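Local coordinates for acyl-CoA synthetase (AMP-forming)/AMP-acid ligase II-like protein (Dyadobacter fermentans, PDB 4GS5) that probably activates medium-chain fatty acids or related carboxylic acids with ATP and joins them to coenzyme A, at residues N251-G256 / L292-V297; A271-L276 / E310-E315; G279-C284 / V299-M304. All coordinates share one frame; numbering follows the deposited sequence.

Contact 1 of 3, residues N251-G256 / L292-V297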
ATOM      1  N   ASN A 251      -2.699 -14.658  -9.227  1.00 30.61           N
ATOM      2  CA  ASN A 251      -1.826 -14.208 -10.307  1.00 31.83           C
ATOM      3  C   ASN A 251      -0.385 -14.743 -10.197  1.00 33.51           C
ATOM      4  O   ASN A 251       0.464 -14.453 -11.052  1.00 30.08           O
ATOM      5  CB  ASN A 251      -1.826 -12.672 -10.370  1.00 32.83           C
ATOM      6  CG  ASN A 251      -1.121 -12.141 -11.606  1.00 36.92           C
ATOM      7  OD1 ASN A 251      -1.139 -12.771 -12.667  1.00 36.54           O
ATOM      8  ND2 ASN A 251      -0.481 -10.985 -11.469  1.00 36.70           N
ATOM      9  N   VAL A 252      -0.113 -15.512  -9.140  1.00 32.81           N
ATOM     10  CA  VAL A 252       1.233 -16.026  -8.891  1.00 29.55           C
ATOM     11  C   VAL A 252       1.155 -17.530  -8.661  1.00 31.62           C
ATOM     12  O   VAL A 252       0.300 -18.012  -7.908  1.00 31.65           O
ATOM     13  CB  VAL A 252       1.906 -15.353  -7.678  1.00 27.13           C
ATOM     14  CG1 VAL A 252       3.353 -15.801  -7.571  1.00 28.01           C
ATOM     15  CG2 VAL A 252       1.861 -13.817  -7.796  1.00 30.29           C
ATOM     16  N   ILE A 253       2.011 -18.285  -9.338  1.00 24.57           N
ATOM     17  CA  ILE A 253       2.045 -19.720  -9.110  1.00 25.35           C
ATOM     18  C   ILE A 253       3.415 -20.115  -8.575  1.00 30.91           C
ATOM     19  O   ILE A 253       4.374 -19.345  -8.673  1.00 27.18           O
ATOM     20  CB  ILE A 253       1.750 -20.531 -10.389  1.00 28.69           C
ATOM     21  CG1 ILE A 253       2.856 -20.308 -11.425  1.00 27.96           C
ATOM     22  CG2 ILE A 253       0.374 -20.165 -10.964  1.00 29.10           C
ATOM     23  CD1 ILE A 253       2.740 -21.222 -12.609  1.00 28.16           C
ATOM     24  N   ASN A 254       3.495 -21.316  -8.016  1.00 26.64           N
ATOM     25  CA  ASN A 254       4.765 -21.829  -7.524  1.00 31.26           C
ATOM     26  C   ASN A 254       5.081 -23.128  -8.233  1.00 30.75           C
ATOM     27  O   ASN A 254       4.451 -24.154  -7.982  1.00 27.52           O
ATOM     28  CB  ASN A 254       4.733 -22.028  -6.008  1.00 33.89           C
ATOM     29  CG  ASN A 254       6.084 -22.435  -5.452  1.00 37.87           C
ATOM     30  OD1 ASN A 254       7.005 -22.711  -6.207  1.00 36.88           O
ATOM     31  ND2 ASN A 254       6.203 -22.487  -4.133  1.00 41.87           N
ATOM     32  N   SER A 255       6.046 -23.061  -9.142  1.00 25.62           N
ATOM     33  CA  SER A 255       6.454 -24.207  -9.951  1.00 28.63           C
ATOM     34  C   SER A 255       7.868 -24.612  -9.547  1.00 29.40           C
ATOM     35  O   SER A 255       8.815 -23.857  -9.786  1.00 28.53           O
ATOM     36  CB  SER A 255       6.437 -23.834 -11.440  1.00 27.03           C
ATOM     37  OG  SER A 255       6.925 -24.897 -12.260  1.00 29.67           O
ATOM     38  N   GLY A 256       8.001 -25.776  -8.920  1.00 30.27           N
ATOM     39  CA  GLY A 256       9.291 -26.245  -8.441  1.00 37.02           C
ATOM     40  C   GLY A 256      10.012 -25.242  -7.545  1.00 35.34           C
ATOM     41  O   GLY A 256      11.235 -25.102  -7.635  1.00 33.39           O
ATOM     42  N   LEU A 292       6.027 -30.535  -9.663  1.00 27.06           N
ATOM     43  CA  LEU A 292       6.288 -29.096  -9.601  1.00 25.70           C
ATOM     44  C   LEU A 292       5.354 -28.333  -8.654  1.00 28.78           C
ATOM     45  O   LEU A 292       5.641 -27.196  -8.285  1.00 29.06           O
ATOM     46  CB  LEU A 292       6.170 -28.508 -11.000  1.00 25.62           C
ATOM     47  CG  LEU A 292       7.260 -29.002 -11.953  1.00 33.62           C
ATOM     48  CD1 LEU A 292       6.927 -28.592 -13.384  1.00 30.41           C
ATOM     49  CD2 LEU A 292       8.623 -28.461 -11.521  1.00 35.55           C
ATOM     50  N   GLY A 293       4.251 -28.960  -8.265  1.00 28.68           N
ATOM     51  CA  GLY A 293       3.218 -28.297  -7.483  1.00 29.83           C
ATOM     52  C   GLY A 293       2.206 -27.702  -8.445  1.00 30.27           C
ATOM     53  O   GLY A 293       1.095 -28.218  -8.615  1.00 32.66           O
ATOM     54  N   GLN A 294       2.615 -26.618  -9.097  1.00 25.88           N
ATOM     55  CA  GLN A 294       1.830 -25.999 -10.154  1.00 30.75           C
ATOM     56  C   GLN A 294       2.676 -25.947 -11.432  1.00 31.00           C
ATOM     57  O   GLN A 294       3.829 -25.528 -11.406  1.00 31.19           O
ATOM     58  CB  GLN A 294       1.382 -24.610  -9.716  1.00 29.17           C
ATOM     59  CG  GLN A 294       0.551 -24.641  -8.436  1.00 30.29           C
ATOM     60  CD  GLN A 294       0.157 -23.248  -7.971  1.00 34.74           C
ATOM     61  OE1 GLN A 294       0.985 -22.506  -7.452  1.00 29.54           O
ATOM     62  NE2 GLN A 294      -1.115 -22.890  -8.161  1.00 36.11           N
ATOM     63  N   LYS A 295       2.099 -26.406 -12.536  1.00 29.98           N
ATOM     64  CA  LYS A 295       2.799 -26.481 -13.809  1.00 31.37           C
ATOM     65  C   LYS A 295       2.248 -25.407 -14.743  1.00 30.25           C
ATOM     66  O   LYS A 295       1.052 -25.397 -15.060  1.00 28.19           O
ATOM     67  CB  LYS A 295       2.586 -27.854 -14.448  1.00 31.87           C
ATOM     68  CG  LYS A 295       3.375 -28.066 -15.741  1.00 45.58           C
ATOM     69  CD  LYS A 295       2.747 -29.124 -16.671  1.00 51.71           C
ATOM     70  CE  LYS A 295       2.479 -30.436 -15.969  1.00 58.70           C
ATOM     71  NZ  LYS A 295       1.953 -31.474 -16.915  1.00 63.90           N
ATOM     72  N   LEU A 296       3.127 -24.525 -15.196  1.00 25.58           N
ATOM     73  CA  LEU A 296       2.740 -23.445 -16.092  1.00 24.88           C
ATOM     74  C   LEU A 296       2.356 -24.073 -17.425  1.00 25.74           C
ATOM     75  O   LEU A 296       3.064 -24.954 -17.924  1.00 25.52           O
ATOM     76  CB  LEU A 296       3.923 -22.488 -16.299  1.00 20.81           C
ATOM     77  CG  LEU A 296       3.665 -21.289 -17.222  1.00 29.11           C
ATOM     78  CD1 LEU A 296       2.752 -20.282 -16.556  1.00 27.72           C
ATOM     79  CD2 LEU A 296       4.991 -20.627 -17.585  1.00 30.76           C
ATOM     80  N   VAL A 297       1.237 -23.622 -17.996  1.00 24.32           N
ATOM     81  CA  VAL A 297       0.833 -24.068 -19.321  1.00 25.76           C
ATOM     82  C   VAL A 297       0.412 -22.893 -20.187  1.00 26.55           C
ATOM     83  O   VAL A 297       0.254 -21.782 -19.686  1.00 25.09           O
ATOM     84  CB  VAL A 297      -0.308 -25.075 -19.238  1.00 26.24           C
ATOM     85  CG1 VAL A 297       0.150 -26.298 -18.443  1.00 26.10           C
ATOM     86  CG2 VAL A 297      -1.556 -24.423 -18.594  1.00 29.03           C
TER
HETATM   87  O   HOH W   1      -1.780 -20.119  -7.608  1.00 35.74           O
HETATM   88  O   HOH W   2       5.909 -25.067 -14.851  1.00 27.16           O
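I253 meets Q294 and L296 with different parts of its side chain. Its CB lies 3.6 Å from Q294 OE1, while its CD1 packs on L296 CD1 at 4.1 Å. CG1 of I253 stands between the backbone N and the carbonyl carbon (chi1 65°), and CG1 carries CD1 onto L296, whose side chain it crosses at about a right angle. A water accepts from Q294 NE2 and donates to V252 O. N254 is held by both its backbone N and its backbone O. Its N donates to Q294 OE1 at 2.8 Å, a fairly straight bond that reaches the acceptor tilted from the amide plane. Its O accepts the backbone N of Q294 at 3.3 Å. S255 sets its CB 3.1 Å from Q294 O, and a second water links S255 OG with L296 N. G256 N donates to L292 O at 2.8 Å; with Q294 N to N254 O it makes the single beta bridge of S255 with G293. With an alanine in place of Q294, N254 N would probably lose its acceptor and the water on V252 O its donor from the amide. The side-chain amide of Q294 thus does the work of a peptide group. It extends the short pairing of strand 252-255 with the corner before strand 295-301.

Contact 2 of 3, residues A271-L276 / E310-E315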
ATOM      1  N   ALA A 271       5.198 -10.779 -26.758  1.00 44.92           N
ATOM      2  CA  ALA A 271       6.235 -10.276 -27.662  1.00 47.43           C
ATOM      3  C   ALA A 271       6.609 -11.336 -28.704  1.00 47.60           C
ATOM      4  O   ALA A 271       6.945 -11.008 -29.841  1.00 48.04           O
ATOM      5  CB  ALA A 271       7.467  -9.818 -26.887  1.00 46.76           C
ATOM      6  N   VAL A 272       6.540 -12.607 -28.314  1.00 46.70           N
ATOM      7  CA  VAL A 272       6.803 -13.692 -29.248  1.00 44.92           C
ATOM      8  C   VAL A 272       5.691 -13.797 -30.293  1.00 45.72           C
ATOM      9  O   VAL A 272       5.968 -13.857 -31.486  1.00 47.51           O
ATOM     10  CB  VAL A 272       6.971 -15.037 -28.530  1.00 44.63           C
ATOM     11  CG1 VAL A 272       6.942 -16.189 -29.536  1.00 42.23           C
ATOM     12  CG2 VAL A 272       8.262 -15.040 -27.720  1.00 46.32           C
ATOM     13  N   PHE A 273       4.436 -13.821 -29.846  1.00 42.87           N
ATOM     14  CA  PHE A 273       3.300 -13.829 -30.774  1.00 46.84           C
ATOM     15  C   PHE A 273       3.376 -12.677 -31.775  1.00 50.41           C
ATOM     16  O   PHE A 273       3.278 -12.887 -32.983  1.00 52.16           O
ATOM     17  CB  PHE A 273       1.976 -13.747 -30.014  1.00 45.78           C
ATOM     18  CG  PHE A 273       1.459 -15.076 -29.545  1.00 42.61           C
ATOM     19  CD1 PHE A 273       2.168 -15.827 -28.627  1.00 40.42           C
ATOM     20  CD2 PHE A 273       0.246 -15.557 -30.004  1.00 43.19           C
ATOM     21  CE1 PHE A 273       1.682 -17.046 -28.193  1.00 43.36           C
ATOM     22  CE2 PHE A 273      -0.242 -16.772 -29.578  1.00 43.23           C
ATOM     23  CZ  PHE A 273       0.473 -17.519 -28.670  1.00 44.35           C
ATOM     24  N   HIS A 274       3.540 -11.458 -31.267  1.00 54.31           N
ATOM     25  CA  HIS A 274       3.622 -10.279 -32.134  1.00 61.10           C
ATOM     26  C   HIS A 274       4.719 -10.469 -33.174  1.00 62.01           C
ATOM     27  O   HIS A 274       4.515 -10.216 -34.366  1.00 62.65           O
ATOM     28  CB  HIS A 274       3.887  -9.013 -31.308  1.00 64.52           C
ATOM     29  CG  HIS A 274       4.377  -7.851 -32.117  1.00 69.08           C
ATOM     30  ND1 HIS A 274       5.717  -7.616 -32.350  1.00 70.76           N
ATOM     31  CD2 HIS A 274       3.707  -6.857 -32.746  1.00 70.81           C
ATOM     32  CE1 HIS A 274       5.849  -6.528 -33.089  1.00 73.00           C
ATOM     33  NE2 HIS A 274       4.646  -6.047 -33.342  1.00 73.00           N
ATOM     34  N   HIS A 275       5.878 -10.929 -32.712  1.00 63.02           N
ATOM     35  CA  HIS A 275       7.036 -11.134 -33.576  1.00 66.93           C
ATOM     36  C   HIS A 275       6.778 -12.169 -34.670  1.00 61.78           C
ATOM     37  O   HIS A 275       7.377 -12.100 -35.745  1.00 61.36           O
ATOM     38  CB  HIS A 275       8.256 -11.544 -32.746  1.00 71.62           C
ATOM     39  CG  HIS A 275       9.480 -11.815 -33.567  1.00 79.85           C
ATOM     40  ND1 HIS A 275       9.976 -13.086 -33.767  1.00 80.67           N
ATOM     41  CD2 HIS A 275      10.304 -10.978 -34.241  1.00 84.66           C
ATOM     42  CE1 HIS A 275      11.052 -13.020 -34.529  1.00 83.97           C
ATOM     43  NE2 HIS A 275      11.274 -11.753 -34.830  1.00 86.08           N
ATOM     44  N   LEU A 276       5.897 -13.126 -34.388  1.00 57.51           N
ATOM     45  CA  LEU A 276       5.542 -14.156 -35.364  1.00 61.64           C
ATOM     46  C   LEU A 276       4.215 -13.869 -36.065  1.00 62.46           C
ATOM     47  O   LEU A 276       3.742 -14.677 -36.868  1.00 63.45           O
ATOM     48  CB  LEU A 276       5.498 -15.542 -34.708  1.00 63.05           C
ATOM     49  CG  LEU A 276       6.804 -16.342 -34.666  1.00 66.83           C
ATOM     50  CD1 LEU A 276       7.920 -15.541 -34.011  1.00 68.99           C
ATOM     51  CD2 LEU A 276       6.596 -17.665 -33.942  1.00 65.09           C
ATOM     52  N   GLU A 310       5.462 -25.148 -33.994  1.00 57.55           N
ATOM     53  CA  GLU A 310       6.878 -25.451 -33.784  1.00 57.76           C
ATOM     54  C   GLU A 310       7.743 -24.192 -33.693  1.00 55.49           C
ATOM     55  O   GLU A 310       8.599 -24.087 -32.807  1.00 53.59           O
ATOM     56  CB  GLU A 310       7.404 -26.371 -34.886  1.00 61.86           C
ATOM     57  CG  GLU A 310       7.219 -27.849 -34.592  1.00 66.85           C
ATOM     58  CD  GLU A 310       7.602 -28.746 -35.769  1.00 75.01           C
ATOM     59  OE1 GLU A 310       8.204 -28.248 -36.751  1.00 76.23           O
ATOM     60  OE2 GLU A 310       7.292 -29.955 -35.711  1.00 78.99           O
ATOM     61  N   ARG A 311       7.534 -23.246 -34.609  1.00 52.79           N
ATOM     62  CA  ARG A 311       8.216 -21.956 -34.527  1.00 51.34           C
ATOM     63  C   ARG A 311       7.914 -21.302 -33.182  1.00 48.21           C
ATOM     64  O   ARG A 311       8.805 -20.782 -32.512  1.00 42.83           O
ATOM     65  CB  ARG A 311       7.779 -21.012 -35.652  1.00 55.28           C
ATOM     66  CG  ARG A 311       8.489 -21.221 -36.981  1.00 66.68           C
ATOM     67  CD  ARG A 311       8.429 -19.960 -37.842  1.00 73.01           C
ATOM     68  NE  ARG A 311       9.317 -18.915 -37.330  1.00 77.19           N
ATOM     69  CZ  ARG A 311       9.531 -17.745 -37.927  1.00 81.85           C
ATOM     70  NH1 ARG A 311       8.916 -17.456 -39.068  1.00 84.57           N
ATOM     71  NH2 ARG A 311      10.361 -16.861 -37.382  1.00 82.90           N
ATOM     72  N   LEU A 312       6.645 -21.327 -32.797  1.00 48.36           N
ATOM     73  CA  LEU A 312       6.215 -20.656 -31.582  1.00 46.78           C
ATOM     74  C   LEU A 312       6.925 -21.259 -30.384  1.00 44.95           C
ATOM     75  O   LEU A 312       7.530 -20.548 -29.573  1.00 42.77           O
ATOM     76  CB  LEU A 312       4.709 -20.792 -31.405  1.00 43.57           C
ATOM     77  CG  LEU A 312       4.254 -20.316 -30.032  1.00 44.22           C
ATOM     78  CD1 LEU A 312       4.476 -18.808 -29.894  1.00 42.58           C
ATOM     79  CD2 LEU A 312       2.803 -20.698 -29.808  1.00 48.55           C
ATOM     80  N   THR A 313       6.831 -22.577 -30.280  1.00 46.09           N
ATOM     81  CA  THR A 313       7.443 -23.313 -29.187  1.00 47.28           C
ATOM     82  C   THR A 313       8.927 -22.980 -29.051  1.00 49.55           C
ATOM     83  O   THR A 313       9.409 -22.688 -27.950  1.00 44.52           O
ATOM     84  CB  THR A 313       7.260 -24.827 -29.382  1.00 51.42           C
ATOM     85  OG1 THR A 313       5.870 -25.157 -29.253  1.00 55.26           O
ATOM     86  CG2 THR A 313       8.070 -25.613 -28.354  1.00 48.36           C
ATOM     87  N   ALA A 314       9.644 -23.014 -30.172  1.00 49.53           N
ATOM     88  CA  ALA A 314      11.083 -22.758 -30.168  1.00 52.54           C
ATOM     89  C   ALA A 314      11.429 -21.320 -29.776  1.00 51.79           C
ATOM     90  O   ALA A 314      12.343 -21.087 -28.980  1.00 54.18           O
ATOM     91  CB  ALA A 314      11.702 -23.116 -31.529  1.00 54.12           C
ATOM     92  N   GLU A 315      10.708 -20.357 -30.339  1.00 49.20           N
ATOM     93  CA  GLU A 315      10.956 -18.948 -30.033  1.00 52.53           C
ATOM     94  C   GLU A 315      10.732 -18.649 -28.549  1.00 50.48           C
ATOM     95  O   GLU A 315      11.497 -17.896 -27.940  1.00 47.10           O
ATOM     96  CB  GLU A 315      10.092 -18.034 -30.911  1.00 59.95           C
ATOM     97  CG  GLU A 315       9.985 -16.591 -30.426  1.00 69.01           C
ATOM     98  CD  GLU A 315      11.203 -15.743 -30.753  1.00 80.32           C
ATOM     99  OE1 GLU A 315      12.241 -16.314 -31.161  1.00 84.41           O
ATOM    100  OE2 GLU A 315      11.115 -14.499 -30.604  1.00 83.32           O
TER
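V272, F273 and L276 of helix 262-276 pack around L312 of helix 306-319. L312 CD1 reaches V272 CG1 at 3.6 Å and F273 CE1 at 3.7 Å. Its other branch, CD2, lies 4.1 Å from F273 CZ. CG of L312 is turned away from its own backbone N (chi1 170°), which carries both methyls towards the phenyl ring. CD2 of L276 makes its closest contacts: it rests 3.8 Å from L312 CA and 3.9 Å from R311 CB. CG of L276 lies over one face of the R311 guanidinium.

E315 CG also lies 3.6 Å from V272 CG2. The two side chains run past each other in opposite directions. The glutamate chain bends at chi2 and brings its carboxylate beside H275. There E315 OE2 is 3.6 Å from H275 ND1, with the ring and carboxylate planes only 20° apart. The pair is loose, and H275 ND1 is buried here with no partner in the model. The carboxylate and the nearby R311 guanidinium would probably pull in opposite directions on the imidazole, so its charge cannot be read.

The helix axes approach to 10.2 Å, and their directions differ by 137°. Apolar packing joins them, with polar chains along one border. I316 and R319 continue the cover of V272 along helix 306-319. On the sheet side, F273 stacks on F282, and both F273 and L312 touch I300 and I278. The two helices therefore lie together against the sheet of strands 282-289, 295-301 and 329-332.

Contact 3 of 3, residues G279-C284 / V299-M304. With EDO (1,2-ethanediol), chain P.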
ATOM      1  N   GLY A 279      -2.230 -13.987 -34.513  1.00 52.78           N
ATOM      2  CA  GLY A 279      -3.358 -13.198 -34.054  1.00 54.20           C
ATOM      3  C   GLY A 279      -4.228 -13.935 -33.055  1.00 52.90           C
ATOM      4  O   GLY A 279      -5.102 -13.335 -32.432  1.00 52.79           O
ATOM      5  N   ASN A 280      -3.993 -15.237 -32.908  1.00 46.70           N
ATOM      6  CA  ASN A 280      -4.752 -16.046 -31.963  1.00 42.32           C
ATOM      7  C   ASN A 280      -4.649 -15.491 -30.554  1.00 41.64           C
ATOM      8  O   ASN A 280      -3.562 -15.114 -30.096  1.00 45.67           O
ATOM      9  CB  ASN A 280      -4.240 -17.485 -31.952  1.00 41.05           C
ATOM     10  CG  ASN A 280      -4.160 -18.088 -33.331  1.00 49.22           C
ATOM     11  OD1 ASN A 280      -3.392 -17.629 -34.179  1.00 54.45           O
ATOM     12  ND2 ASN A 280      -4.938 -19.137 -33.561  1.00 45.66           N
ATOM     13  N   ALA A 281      -5.772 -15.444 -29.852  1.00 37.33           N
ATOM     14  CA  ALA A 281      -5.733 -15.026 -28.459  1.00 41.48           C
ATOM     15  C   ALA A 281      -5.058 -16.141 -27.665  1.00 38.55           C
ATOM     16  O   ALA A 281      -5.006 -17.285 -28.119  1.00 35.79           O
ATOM     17  CB  ALA A 281      -7.138 -14.752 -27.939  1.00 46.53           C
ATOM     18  N   PHE A 282      -4.532 -15.812 -26.490  1.00 31.54           N
ATOM     19  CA  PHE A 282      -3.894 -16.819 -25.662  1.00 33.48           C
ATOM     20  C   PHE A 282      -3.860 -16.328 -24.221  1.00 32.44           C
ATOM     21  O   PHE A 282      -4.028 -15.138 -23.949  1.00 28.95           O
ATOM     22  CB  PHE A 282      -2.455 -17.053 -26.130  1.00 32.87           C
ATOM     23  CG  PHE A 282      -1.526 -15.924 -25.758  1.00 36.87           C
ATOM     24  CD1 PHE A 282      -0.783 -15.973 -24.585  1.00 37.88           C
ATOM     25  CD2 PHE A 282      -1.442 -14.786 -26.554  1.00 43.71           C
ATOM     26  CE1 PHE A 282       0.056 -14.917 -24.220  1.00 36.12           C
ATOM     27  CE2 PHE A 282      -0.609 -13.722 -26.191  1.00 45.69           C
ATOM     28  CZ  PHE A 282       0.143 -13.797 -25.023  1.00 39.43           C
ATOM     29  N   PHE A 283      -3.631 -17.250 -23.297  1.00 30.19           N
ATOM     30  CA  PHE A 283      -3.303 -16.863 -21.932  1.00 32.49           C
ATOM     31  C   PHE A 283      -2.509 -17.977 -21.276  1.00 33.30           C
ATOM     32  O   PHE A 283      -2.753 -19.170 -21.513  1.00 31.25           O
ATOM     33  CB  PHE A 283      -4.560 -16.501 -21.107  1.00 31.08           C
ATOM     34  CG  PHE A 283      -5.564 -17.625 -20.979  1.00 33.04           C
ATOM     35  CD1 PHE A 283      -5.496 -18.522 -19.914  1.00 29.40           C
ATOM     36  CD2 PHE A 283      -6.568 -17.784 -21.921  1.00 31.26           C
ATOM     37  CE1 PHE A 283      -6.410 -19.548 -19.790  1.00 27.84           C
ATOM     38  CE2 PHE A 283      -7.492 -18.824 -21.810  1.00 33.33           C
ATOM     39  CZ  PHE A 283      -7.421 -19.701 -20.737  1.00 28.25           C
ATOM     40  N   CYS A 284      -1.525 -17.582 -20.483  1.00 32.25           N
ATOM     41  CA  CYS A 284      -0.828 -18.536 -19.645  1.00 33.05           C
ATOM     42  C   CYS A 284      -1.737 -18.941 -18.502  1.00 29.95           C
ATOM     43  O   CYS A 284      -2.548 -18.149 -18.024  1.00 23.92           O
ATOM     44  CB  CYS A 284       0.467 -17.931 -19.111  1.00 35.81           C
ATOM     45  SG  CYS A 284       1.742 -17.893 -20.367  1.00 42.91           S
ATOM     46  N   VAL A 299      -2.465 -21.623 -23.132  1.00 24.33           N
ATOM     47  CA  VAL A 299      -3.749 -21.890 -23.783  1.00 27.22           C
ATOM     48  C   VAL A 299      -3.944 -20.919 -24.952  1.00 34.13           C
ATOM     49  O   VAL A 299      -3.826 -19.697 -24.787  1.00 31.74           O
ATOM     50  CB  VAL A 299      -4.922 -21.705 -22.815  1.00 28.70           C
ATOM     51  CG1 VAL A 299      -6.206 -22.155 -23.473  1.00 31.20           C
ATOM     52  CG2 VAL A 299      -4.675 -22.451 -21.512  1.00 29.57           C
ATOM     53  N   ILE A 300      -4.249 -21.464 -26.122  1.00 37.48           N
ATOM     54  CA  ILE A 300      -4.383 -20.677 -27.341  1.00 40.55           C
ATOM     55  C   ILE A 300      -5.763 -20.913 -27.947  1.00 39.79           C
ATOM     56  O   ILE A 300      -6.267 -22.033 -27.921  1.00 41.95           O
ATOM     57  CB  ILE A 300      -3.303 -21.089 -28.363  1.00 42.76           C
ATOM     58  CG1 ILE A 300      -1.905 -20.855 -27.780  1.00 41.35           C
ATOM     59  CG2 ILE A 300      -3.467 -20.339 -29.677  1.00 40.03           C
ATOM     60  CD1 ILE A 300      -0.788 -21.200 -28.743  1.00 40.76           C
ATOM     61  N   GLU A 301      -6.371 -19.862 -28.492  1.00 35.26           N
ATOM     62  CA  GLU A 301      -7.691 -19.969 -29.121  1.00 34.88           C
ATOM     63  C   GLU A 301      -7.589 -20.305 -30.610  1.00 39.93           C
ATOM     64  O   GLU A 301      -6.873 -19.637 -31.353  1.00 41.39           O
ATOM     65  CB  GLU A 301      -8.477 -18.672 -28.944  1.00 35.46           C
ATOM     66  CG  GLU A 301      -9.932 -18.747 -29.411  1.00 39.31           C
ATOM     67  CD  GLU A 301     -10.699 -17.460 -29.126  1.00 50.48           C
ATOM     68  OE1 GLU A 301     -10.191 -16.369 -29.478  1.00 49.85           O
ATOM     69  OE2 GLU A 301     -11.805 -17.539 -28.546  1.00 54.03           O
ATOM     70  N   ASN A 302      -8.321 -21.332 -31.036  1.00 47.89           N
ATOM     71  CA  ASN A 302      -8.259 -21.822 -32.416  1.00 57.69           C
ATOM     72  C   ASN A 302      -6.956 -22.555 -32.717  1.00 58.66           C
ATOM     73  O   ASN A 302      -5.885 -22.147 -32.264  1.00 51.38           O
ATOM     74  CB  ASN A 302      -8.456 -20.683 -33.422  1.00 66.50           C
ATOM     75  CG  ASN A 302      -9.791 -19.990 -33.265  1.00 75.56           C
ATOM     76  OD1 ASN A 302     -10.821 -20.638 -33.067  1.00 80.33           O
ATOM     77  ND2 ASN A 302      -9.782 -18.662 -33.346  1.00 77.56           N
ATOM     78  N   ALA A 303      -7.046 -23.634 -33.491  1.00 66.55           N
ATOM     79  CA  ALA A 303      -5.867 -24.427 -33.828  1.00 68.92           C
ATOM     80  C   ALA A 303      -4.903 -23.645 -34.709  1.00 67.37           C
ATOM     81  O   ALA A 303      -5.299 -22.704 -35.399  1.00 67.37           O
ATOM     82  CB  ALA A 303      -6.273 -25.733 -34.513  1.00 75.42           C
HETATM   83  N   MSE A 304      -3.633 -24.032 -34.668  1.00 65.46           N
HETATM   84  CA  MSE A 304      -2.621 -23.455 -35.542  1.00 62.32           C
HETATM   85  C   MSE A 304      -1.943 -24.589 -36.296  1.00 61.99           C
HETATM   86  O   MSE A 304      -1.948 -25.731 -35.830  1.00 56.78           O
HETATM   87  CB  MSE A 304      -1.572 -22.684 -34.735  1.00 54.90           C
HETATM   88  CG  MSE A 304      -2.131 -21.788 -33.647  1.00 55.36           C
HETATM   89 SE   MSE A 304      -0.738 -20.636 -32.880  0.46 63.53          SE
HETATM   90  CE  MSE A 304       0.760 -21.852 -32.974  1.00 38.36           C
TER
HETATM   91  C1  EDO P 415      -5.330 -11.610 -25.287  1.00 52.27           C
HETATM   92  O1  EDO P 415      -4.559 -12.640 -25.932  1.00 56.57           O
HETATM   93  C2  EDO P 415      -6.785 -11.672 -25.728  1.00 42.01           C
HETATM   94  O2  EDO P 415      -6.816 -11.343 -27.113  1.00 45.09           O
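The end of the antiparallel hairpin 282-289/295-301 away from its turn is paired here. F283 and V299 form a hydrogen-bonded pair: F283 N donates to V299 O at 2.9 Å and V299 N returns a bond to F283 O at 3.0 Å. F282 and I300 are the next, non-hydrogen-bonded pair, and F282 CB meets I300 CG1 at 4.2 Å. Beyond them E301 N donates to A281 O at 2.9 Å, while E301 OE2 is bound by F335 N. N280 then uses its side chain. Its ND2 donates to E301 O at 3.0 Å, in the amide plane of N280 and in the carbonyl plane of E301. Its CB also packs on I300 CG2 at 3.7 Å. On the other face of the sheet V299 CB sits over one face of the F283 ring, 3.9 Å from the centroid, as a CH-pi contact. The F283 ring is folded back over the valine because CG stands between N and the carbonyl carbon (chi1 60°). F335 meets the same ring edge-to-face. A 1,2-ethanediol, probably from crystallisation, is held by F282 N and O through O1. Beyond the backbone pairing, one more bond comes from N280 and holds E301 O in place.

From the N terminus, the chain reaches the three contacts late, in its C-terminal part. Strand 252-255 comes first, and contact 1 closes the longest way round, to 292-297. Helix 262-276 follows, and its residues 271-276 open contact 2, which closes at helix 306-319. Contact 3 joins 279-284 to 299-304 across the hairpin of strands 282-289 and 295-301 and is nested inside the loop of contact 2. Contact 1 crosses both others. Contacts 1 and 3 share strand 295-301 and touch where V297 and L296 meet C284. Contacts 2 and 3 touch through F273, F282, L312 and I300. Contacts 1 and 2 do not touch. Together they tie a short strand, a helix pair and one sheet.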